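Local coordinates for protein TsrE (Streptomyces laurentii, PDB 7CWW) that probably acts as a cyclase in the biosynthesis of the thiopeptide antibiotic thiostrepton, as a member of the lantibiotic dehydratase C-terminal family, at residues A[17-29]-A[121-134]. Residues are numbered along the deposited sequence; the frame is centred on the assembly and turned at random.
Sequences VQEDLLLDVAAPL and LDTLRATRGNRALR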
ATOM      1  N   VAL A  17      -4.334 -19.374   6.395  1.00 33.24           N
ATOM      2  CA  VAL A  17      -5.685 -19.922   6.398  1.00 30.71           C
ATOM      3  C   VAL A  17      -6.679 -18.899   5.856  1.00 31.31           C
ATOM      4  O   VAL A  17      -7.648 -19.268   5.177  1.00 33.90           O
ATOM      5  CB  VAL A  17      -6.052 -20.387   7.816  1.00 32.67           C
ATOM      6  CG1 VAL A  17      -7.475 -20.955   7.856  1.00 31.01           C
ATOM      7  CG2 VAL A  17      -5.049 -21.430   8.302  1.00 35.23           C
ATOM      8  N   GLN A  18      -6.457 -17.606   6.126  1.00 26.63           N
ATOM      9  CA  GLN A  18      -7.287 -16.573   5.508  1.00 24.74           C
ATOM     10  C   GLN A  18      -7.268 -16.699   3.997  1.00 29.18           C
ATOM     11  O   GLN A  18      -8.295 -16.522   3.335  1.00 31.78           O
ATOM     12  CB  GLN A  18      -6.802 -15.177   5.897  1.00 26.39           C
ATOM     13  CG  GLN A  18      -6.897 -14.867   7.389  1.00 24.83           C
ATOM     14  CD  GLN A  18      -6.268 -13.536   7.680  1.00 26.15           C
ATOM     15  OE1 GLN A  18      -6.111 -12.717   6.774  1.00 26.19           O
ATOM     16  NE2 GLN A  18      -5.893 -13.304   8.940  1.00 26.84           N
ATOM     17  N   GLU A  19      -6.096 -16.982   3.430  1.00 32.79           N
ATOM     18  CA  GLU A  19      -5.983 -17.062   1.981  1.00 32.84           C
ATOM     19  C   GLU A  19      -6.782 -18.245   1.446  1.00 32.71           C
ATOM     20  O   GLU A  19      -7.557 -18.101   0.492  1.00 33.70           O
ATOM     21  CB  GLU A  19      -4.505 -17.162   1.596  1.00 34.75           C
ATOM     22  CG  GLU A  19      -4.218 -17.258   0.109  1.00 33.93           C
ATOM     23  CD  GLU A  19      -2.721 -17.262  -0.172  1.00 37.46           C
ATOM     24  OE1 GLU A  19      -2.007 -16.398   0.397  1.00 34.80           O
ATOM     25  OE2 GLU A  19      -2.261 -18.153  -0.927  1.00 41.31           O
ATOM     26  N   ASP A  20      -6.602 -19.428   2.052  1.00 32.06           N
ATOM     27  CA  ASP A  20      -7.377 -20.611   1.663  1.00 32.31           C
ATOM     28  C   ASP A  20      -8.881 -20.343   1.732  1.00 32.05           C
ATOM     29  O   ASP A  20      -9.626 -20.667   0.801  1.00 31.53           O
ATOM     30  CB  ASP A  20      -7.022 -21.800   2.565  1.00 38.71           C
ATOM     31  CG  ASP A  20      -5.587 -22.275   2.385  1.00 48.19           C
ATOM     32  OD1 ASP A  20      -5.048 -22.186   1.257  1.00 49.58           O
ATOM     33  OD2 ASP A  20      -4.999 -22.748   3.381  1.00 51.07           O
ATOM     34  N   LEU A  21      -9.347 -19.771   2.850  1.00 32.07           N
ATOM     35  CA  LEU A  21     -10.775 -19.485   3.000  1.00 31.38           C
ATOM     36  C   LEU A  21     -11.254 -18.503   1.947  1.00 30.19           C
ATOM     37  O   LEU A  21     -12.361 -18.631   1.406  1.00 33.23           O
ATOM     38  CB  LEU A  21     -11.051 -18.924   4.394  1.00 32.10           C
ATOM     39  CG  LEU A  21     -10.930 -19.905   5.546  1.00 30.73           C
ATOM     40  CD1 LEU A  21     -10.989 -19.147   6.871  1.00 33.56           C
ATOM     41  CD2 LEU A  21     -12.048 -20.929   5.428  1.00 35.03           C
ATOM     42  N   LEU A  22     -10.442 -17.497   1.659  1.00 29.52           N
ATOM     43  CA  LEU A  22     -10.820 -16.497   0.672  1.00 30.97           C
ATOM     44  C   LEU A  22     -10.966 -17.117  -0.714  1.00 32.05           C
ATOM     45  O   LEU A  22     -11.986 -16.924  -1.391  1.00 33.70           O
ATOM     46  CB  LEU A  22      -9.771 -15.387   0.678  1.00 30.60           C
ATOM     47  CG  LEU A  22      -9.976 -14.094  -0.093  1.00 33.88           C
ATOM     48  CD1 LEU A  22     -11.331 -13.465   0.198  1.00 32.74           C
ATOM     49  CD2 LEU A  22      -8.857 -13.156   0.321  1.00 35.10           C
ATOM     50  N   LEU A  23      -9.957 -17.875  -1.153  1.00 33.50           N
ATOM     51  CA  LEU A  23      -9.972 -18.405  -2.514  1.00 34.98           C
ATOM     52  C   LEU A  23     -10.920 -19.584  -2.671  1.00 36.16           C
ATOM     53  O   LEU A  23     -11.498 -19.765  -3.750  1.00 40.16           O
ATOM     54  CB  LEU A  23      -8.569 -18.832  -2.940  1.00 31.08           C
ATOM     55  CG  LEU A  23      -7.501 -17.739  -2.899  1.00 32.42           C
ATOM     56  CD1 LEU A  23      -6.138 -18.311  -3.292  1.00 32.46           C
ATOM     57  CD2 LEU A  23      -7.905 -16.614  -3.817  1.00 35.81           C
ATOM     58  N   ASP A  24     -11.079 -20.401  -1.633  1.00 31.34           N
ATOM     59  CA  ASP A  24     -11.815 -21.653  -1.770  1.00 33.89           C
ATOM     60  C   ASP A  24     -13.227 -21.614  -1.202  1.00 35.53           C
ATOM     61  O   ASP A  24     -14.048 -22.446  -1.594  1.00 36.21           O
ATOM     62  CB  ASP A  24     -11.036 -22.794  -1.104  1.00 36.98           C
ATOM     63  CG  ASP A  24      -9.667 -23.003  -1.740  1.00 45.72           C
ATOM     64  OD1 ASP A  24      -9.474 -22.568  -2.904  1.00 40.44           O
ATOM     65  OD2 ASP A  24      -8.790 -23.597  -1.081  1.00 50.50           O
ATOM     66  N   VAL A  25     -13.536 -20.682  -0.301  1.00 33.02           N
ATOM     67  CA  VAL A  25     -14.844 -20.649   0.350  1.00 33.81           C
ATOM     68  C   VAL A  25     -15.524 -19.303   0.113  1.00 35.07           C
ATOM     69  O   VAL A  25     -16.637 -19.240  -0.420  1.00 30.63           O
ATOM     70  CB  VAL A  25     -14.703 -20.937   1.862  1.00 36.21           C
ATOM     71  CG1 VAL A  25     -16.062 -20.887   2.567  1.00 31.24           C
ATOM     72  CG2 VAL A  25     -14.041 -22.278   2.089  1.00 36.26           C
ATOM     73  N   ALA A  26     -14.858 -18.211   0.502  1.00 32.15           N
ATOM     74  CA  ALA A  26     -15.546 -16.929   0.611  1.00 33.58           C
ATOM     75  C   ALA A  26     -15.799 -16.293  -0.752  1.00 33.38           C
ATOM     76  O   ALA A  26     -16.932 -15.899  -1.054  1.00 32.19           O
ATOM     77  CB  ALA A  26     -14.753 -15.977   1.518  1.00 32.11           C
ATOM     78  N   ALA A  27     -14.762 -16.157  -1.587  1.00 28.72           N
ATOM     79  CA  ALA A  27     -14.976 -15.559  -2.904  1.00 35.99           C
ATOM     80  C   ALA A  27     -15.982 -16.335  -3.750  1.00 35.63           C
ATOM     81  O   ALA A  27     -16.865 -15.697  -4.350  1.00 35.15           O
ATOM     82  CB  ALA A  27     -13.639 -15.394  -3.636  1.00 36.47           C
ATOM     83  N   PRO A  28     -15.924 -17.671  -3.854  1.00 35.07           N
ATOM     84  CA  PRO A  28     -16.949 -18.369  -4.658  1.00 37.46           C
ATOM     85  C   PRO A  28     -18.365 -18.165  -4.141  1.00 40.47           C
ATOM     86  O   PRO A  28     -19.293 -18.011  -4.938  1.00 33.28           O
ATOM     87  CB  PRO A  28     -16.525 -19.841  -4.556  1.00 39.54           C
ATOM     88  CG  PRO A  28     -15.080 -19.800  -4.220  1.00 40.81           C
ATOM     89  CD  PRO A  28     -14.917 -18.617  -3.335  1.00 36.43           C
ATOM     90  N   LEU A  29     -18.556 -18.168  -2.820  1.00 36.15           N
ATOM     91  CA  LEU A  29     -19.878 -17.916  -2.249  1.00 36.45           C
ATOM     92  C   LEU A  29     -20.347 -16.496  -2.549  1.00 32.51           C
ATOM     93  O   LEU A  29     -21.479 -16.280  -3.007  1.00 32.76           O
ATOM     94  CB  LEU A  29     -19.840 -18.151  -0.733  1.00 31.50           C
ATOM     95  CG  LEU A  29     -21.134 -18.057   0.091  1.00 33.43           C
ATOM     96  CD1 LEU A  29     -20.992 -18.918   1.354  1.00 29.45           C
ATOM     97  CD2 LEU A  29     -21.489 -16.608   0.470  1.00 32.40           C
ATOM     98  N   LEU A 121      -7.702 -11.251  -5.853  1.00 26.62           N
ATOM     99  CA  LEU A 121      -7.889 -12.701  -5.837  1.00 26.76           C
ATOM    100  C   LEU A 121      -7.081 -13.371  -6.937  1.00 29.69           C
ATOM    101  O   LEU A 121      -6.456 -14.416  -6.711  1.00 25.40           O
ATOM    102  CB  LEU A 121      -9.367 -13.052  -5.999  1.00 25.92           C
ATOM    103  CG  LEU A 121     -10.299 -12.501  -4.913  1.00 30.65           C
ATOM    104  CD1 LEU A 121     -11.754 -12.664  -5.337  1.00 34.91           C
ATOM    105  CD2 LEU A 121     -10.023 -13.267  -3.637  1.00 25.53           C
ATOM    106  N   ASP A 122      -7.102 -12.796  -8.140  1.00 28.48           N
ATOM    107  CA  ASP A 122      -6.333 -13.359  -9.246  1.00 31.26           C
ATOM    108  C   ASP A 122      -4.851 -13.380  -8.915  1.00 28.99           C
ATOM    109  O   ASP A 122      -4.138 -14.325  -9.272  1.00 31.94           O
ATOM    110  CB  ASP A 122      -6.572 -12.543 -10.515  1.00 36.96           C
ATOM    111  CG  ASP A 122      -7.929 -12.804 -11.132  1.00 45.41           C
ATOM    112  OD1 ASP A 122      -8.625 -13.742 -10.675  1.00 42.67           O
ATOM    113  OD2 ASP A 122      -8.302 -12.053 -12.061  1.00 44.07           O
ATOM    114  N   THR A 123      -4.374 -12.329  -8.242  1.00 28.65           N
ATOM    115  CA  THR A 123      -2.973 -12.248  -7.840  1.00 31.27           C
ATOM    116  C   THR A 123      -2.624 -13.358  -6.856  1.00 32.38           C
ATOM    117  O   THR A 123      -1.624 -14.066  -7.033  1.00 32.67           O
ATOM    118  CB  THR A 123      -2.696 -10.865  -7.234  1.00 31.83           C
ATOM    119  OG1 THR A 123      -2.987  -9.842  -8.201  1.00 31.47           O
ATOM    120  CG2 THR A 123      -1.259 -10.745  -6.776  1.00 31.84           C
ATOM    121  N   LEU A 124      -3.449 -13.527  -5.816  1.00 30.91           N
ATOM    122  CA  LEU A 124      -3.263 -14.629  -4.873  1.00 25.86           C
ATOM    123  C   LEU A 124      -3.302 -15.984  -5.578  1.00 33.33           C
ATOM    124  O   LEU A 124      -2.453 -16.849  -5.327  1.00 32.00           O
ATOM    125  CB  LEU A 124      -4.328 -14.566  -3.777  1.00 26.97           C
ATOM    126  CG  LEU A 124      -4.237 -13.284  -2.937  1.00 32.09           C
ATOM    127  CD1 LEU A 124      -5.371 -13.227  -1.931  1.00 33.88           C
ATOM    128  CD2 LEU A 124      -2.871 -13.193  -2.242  1.00 29.78           C
ATOM    129  N   ARG A 125      -4.289 -16.197  -6.457  1.00 29.05           N
ATOM    130  CA  ARG A 125      -4.403 -17.492  -7.124  1.00 33.74           C
ATOM    131  C   ARG A 125      -3.185 -17.778  -7.989  1.00 34.80           C
ATOM    132  O   ARG A 125      -2.705 -18.917  -8.045  1.00 36.42           O
ATOM    133  CB  ARG A 125      -5.667 -17.550  -7.985  1.00 34.76           C
ATOM    134  CG  ARG A 125      -6.953 -17.592  -7.206  1.00 45.00           C
ATOM    135  CD  ARG A 125      -8.132 -18.008  -8.087  1.00 47.71           C
ATOM    136  NE  ARG A 125      -9.291 -18.335  -7.262  1.00 55.19           N
ATOM    137  CZ  ARG A 125     -10.335 -17.533  -7.100  1.00 61.32           C
ATOM    138  NH1 ARG A 125     -11.347 -17.912  -6.328  1.00 60.48           N
ATOM    139  NH2 ARG A 125     -10.370 -16.358  -7.721  1.00 60.09           N
ATOM    140  N   ALA A 126      -2.684 -16.759  -8.688  1.00 29.30           N
ATOM    141  CA  ALA A 126      -1.556 -16.957  -9.593  1.00 37.64           C
ATOM    142  C   ALA A 126      -0.259 -17.236  -8.851  1.00 39.38           C
ATOM    143  O   ALA A 126       0.676 -17.778  -9.444  1.00 44.02           O
ATOM    144  CB  ALA A 126      -1.369 -15.731 -10.487  1.00 34.96           C
ATOM    145  N   THR A 127      -0.174 -16.861  -7.580  1.00 41.61           N
ATOM    146  CA  THR A 127       1.061 -16.995  -6.825  1.00 43.04           C
ATOM    147  C   THR A 127       0.886 -17.887  -5.612  1.00 43.27           C
ATOM    148  O   THR A 127       1.776 -17.930  -4.756  1.00 47.47           O
ATOM    149  CB  THR A 127       1.575 -15.618  -6.401  1.00 40.33           C
ATOM    150  OG1 THR A 127       0.589 -14.964  -5.589  1.00 34.62           O
ATOM    151  CG2 THR A 127       1.867 -14.764  -7.631  1.00 38.34           C
ATOM    152  N   ARG A 128      -0.235 -18.602  -5.529  1.00 38.98           N
ATOM    153  CA  ARG A 128      -0.528 -19.468  -4.400  1.00 44.83           C
ATOM    154  C   ARG A 128       0.632 -20.419  -4.128  1.00 43.42           C
ATOM    155  O   ARG A 128       1.106 -21.119  -5.027  1.00 47.54           O
ATOM    156  CB  ARG A 128      -1.808 -20.254  -4.685  1.00 42.08           C
ATOM    157  CG  ARG A 128      -2.462 -20.808  -3.466  1.00 45.18           C
ATOM    158  CD  ARG A 128      -3.862 -21.289  -3.789  1.00 49.01           C
ATOM    159  NE  ARG A 128      -4.576 -21.679  -2.584  1.00 42.64           N
ATOM    160  CZ  ARG A 128      -5.835 -22.096  -2.564  1.00 44.28           C
ATOM    161  NH1 ARG A 128      -6.531 -22.191  -3.691  1.00 41.41           N
ATOM    162  NH2 ARG A 128      -6.396 -22.417  -1.406  1.00 41.75           N
ATOM    163  N   GLY A 129       1.105 -20.415  -2.886  1.00 44.05           N
ATOM    164  CA  GLY A 129       2.214 -21.261  -2.497  1.00 45.14           C
ATOM    165  C   GLY A 129       3.560 -20.880  -3.066  1.00 49.66           C
ATOM    166  O   GLY A 129       4.503 -21.668  -2.949  1.00 48.52           O
ATOM    167  N   ASN A 130       3.690 -19.698  -3.677  1.00 44.91           N
ATOM    168  CA  ASN A 130       4.936 -19.272  -4.315  1.00 42.51           C
ATOM    169  C   ASN A 130       5.273 -17.887  -3.774  1.00 42.57           C
ATOM    170  O   ASN A 130       4.875 -16.868  -4.349  1.00 41.11           O
ATOM    171  CB  ASN A 130       4.805 -19.282  -5.844  1.00 45.90           C
ATOM    172  CG  ASN A 130       6.149 -19.243  -6.548  1.00 47.48           C
ATOM    173  OD1 ASN A 130       7.160 -18.822  -5.977  1.00 46.21           O
ATOM    174  ND2 ASN A 130       6.166 -19.677  -7.806  1.00 46.41           N
ATOM    175  N   ARG A 131       5.993 -17.855  -2.648  1.00 37.76           N
ATOM    176  CA  ARG A 131       6.322 -16.577  -2.024  1.00 44.50           C
ATOM    177  C   ARG A 131       7.195 -15.715  -2.932  1.00 38.76           C
ATOM    178  O   ARG A 131       6.982 -14.502  -3.037  1.00 37.66           O
ATOM    179  CB  ARG A 131       7.015 -16.816  -0.686  1.00 44.87           C
ATOM    180  CG  ARG A 131       7.834 -15.642  -0.203  1.00 40.87           C
ATOM    181  CD  ARG A 131       8.222 -15.835   1.242  1.00 44.26           C
ATOM    182  NE  ARG A 131       9.177 -14.830   1.691  1.00 45.70           N
ATOM    183  CZ  ARG A 131       8.829 -13.672   2.235  1.00 46.78           C
ATOM    184  NH1 ARG A 131       7.547 -13.388   2.411  1.00 43.62           N
ATOM    185  NH2 ARG A 131       9.758 -12.801   2.607  1.00 44.54           N
ATOM    186  N   ALA A 132       8.181 -16.324  -3.593  1.00 38.02           N
ATOM    187  CA  ALA A 132       9.080 -15.563  -4.462  1.00 43.86           C
ATOM    188  C   ALA A 132       8.331 -14.940  -5.634  1.00 38.96           C
ATOM    189  O   ALA A 132       8.608 -13.800  -6.023  1.00 40.12           O
ATOM    190  CB  ALA A 132      10.207 -16.462  -4.976  1.00 46.45           C
ATOM    191  N   LEU A 133       7.392 -15.677  -6.225  1.00 37.20           N
ATOM    192  CA  LEU A 133       6.611 -15.101  -7.311  1.00 34.44           C
ATOM    193  C   LEU A 133       5.731 -13.964  -6.800  1.00 34.59           C
ATOM    194  O   LEU A 133       5.599 -12.929  -7.460  1.00 33.99           O
ATOM    195  CB  LEU A 133       5.776 -16.185  -7.994  1.00 34.19           C
ATOM    196  CG  LEU A 133       5.095 -15.826  -9.316  1.00 42.45           C
ATOM    197  CD1 LEU A 133       6.086 -15.224 -10.325  1.00 49.27           C
ATOM    198  CD2 LEU A 133       4.388 -17.044  -9.907  1.00 41.36           C
ATOM    199  N   ARG A 134       5.146 -14.120  -5.608  1.00 34.62           N
ATOM    200  CA  ARG A 134       4.301 -13.047  -5.094  1.00 35.13           C
ATOM    201  C   ARG A 134       5.121 -11.810  -4.731  1.00 30.57           C
ATOM    202  O   ARG A 134       4.646 -10.682  -4.895  1.00 29.96           O
ATOM    203  CB  ARG A 134       3.498 -13.534  -3.890  1.00 39.62           C
ATOM    204  CG  ARG A 134       2.334 -12.618  -3.521  1.00 36.44           C
ATOM    205  CD  ARG A 134       1.487 -13.272  -2.414  1.00 41.43           C
ATOM    206  NE  ARG A 134       0.718 -14.409  -2.917  1.00 35.26           N
ATOM    207  CZ  ARG A 134       0.058 -15.274  -2.145  1.00 36.26           C
ATOM    208  NH1 ARG A 134       0.089 -15.149  -0.829  1.00 37.50           N
ATOM    209  NH2 ARG A 134      -0.628 -16.274  -2.692  1.00 38.31           N
TER
HETATM  210  O   HOH W   1      -3.047 -20.857  -0.339  1.00 48.06           O
HETATM  211  O   HOH W   2       0.244 -18.978  -0.889  1.00 48.81           O
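L22, L23 and A27 of helix 17-29 meet L121 and L124 of helix 106-127 in a small core of leucines and one alanine, a worked example of helix-helix packing that grades from apolar centre to charged edge. The segment axes cross at -120°, 10.6 Å apart, and both helices lie against the three-stranded antiparallel sheet, where W42 touches A27 and L121, and Y44 touches L22 and L124. L121 reaches its partners with two branches: L121 CD2 comes within 3.6 Å of L22 CG, while CD1 abuts A27 CB. L23 lies alongside two arginines, its chain running opposite to theirs. With its CG anti to the carbonyl carbon (chi1 -58°), CD2 lies against the CG methylene of R125 and CD1 over one face of the R128 guanidinium, offset toward its rim. R125, its chain extended past L23, turns NH1 onto an in-plane lone pair of L23 O, 3.2 Å away.

Farther out, R128 joins D20 and D24, one turn apart on helix 17-29, in a salt-bridge network. R128 NH1 and NH2 grip D24 end-on, R128 NH2 lying 2.7 Å from D24 OD2, and NH2 also meets the anti side of D20 OD1 in a nearly straight bond, so two carboxylates fix the guanidinium's rotation. E19 extends its chain straight out into a salt bridge with R134, whose NH1 lies 2.7 Å from E19 OE1 while NH2 takes OE2. L124 CD2 lies over the centre of the R134 guanidinium, and T127 OG1, which donates to T123 O, accepts in plane from R134 NE at 2.7 Å; this bond probably helps to orient the arginine toward E19. At the turn into helix 131-149, a water accepts from G129 N and donates to E19 OE2, 2.6 Å from each.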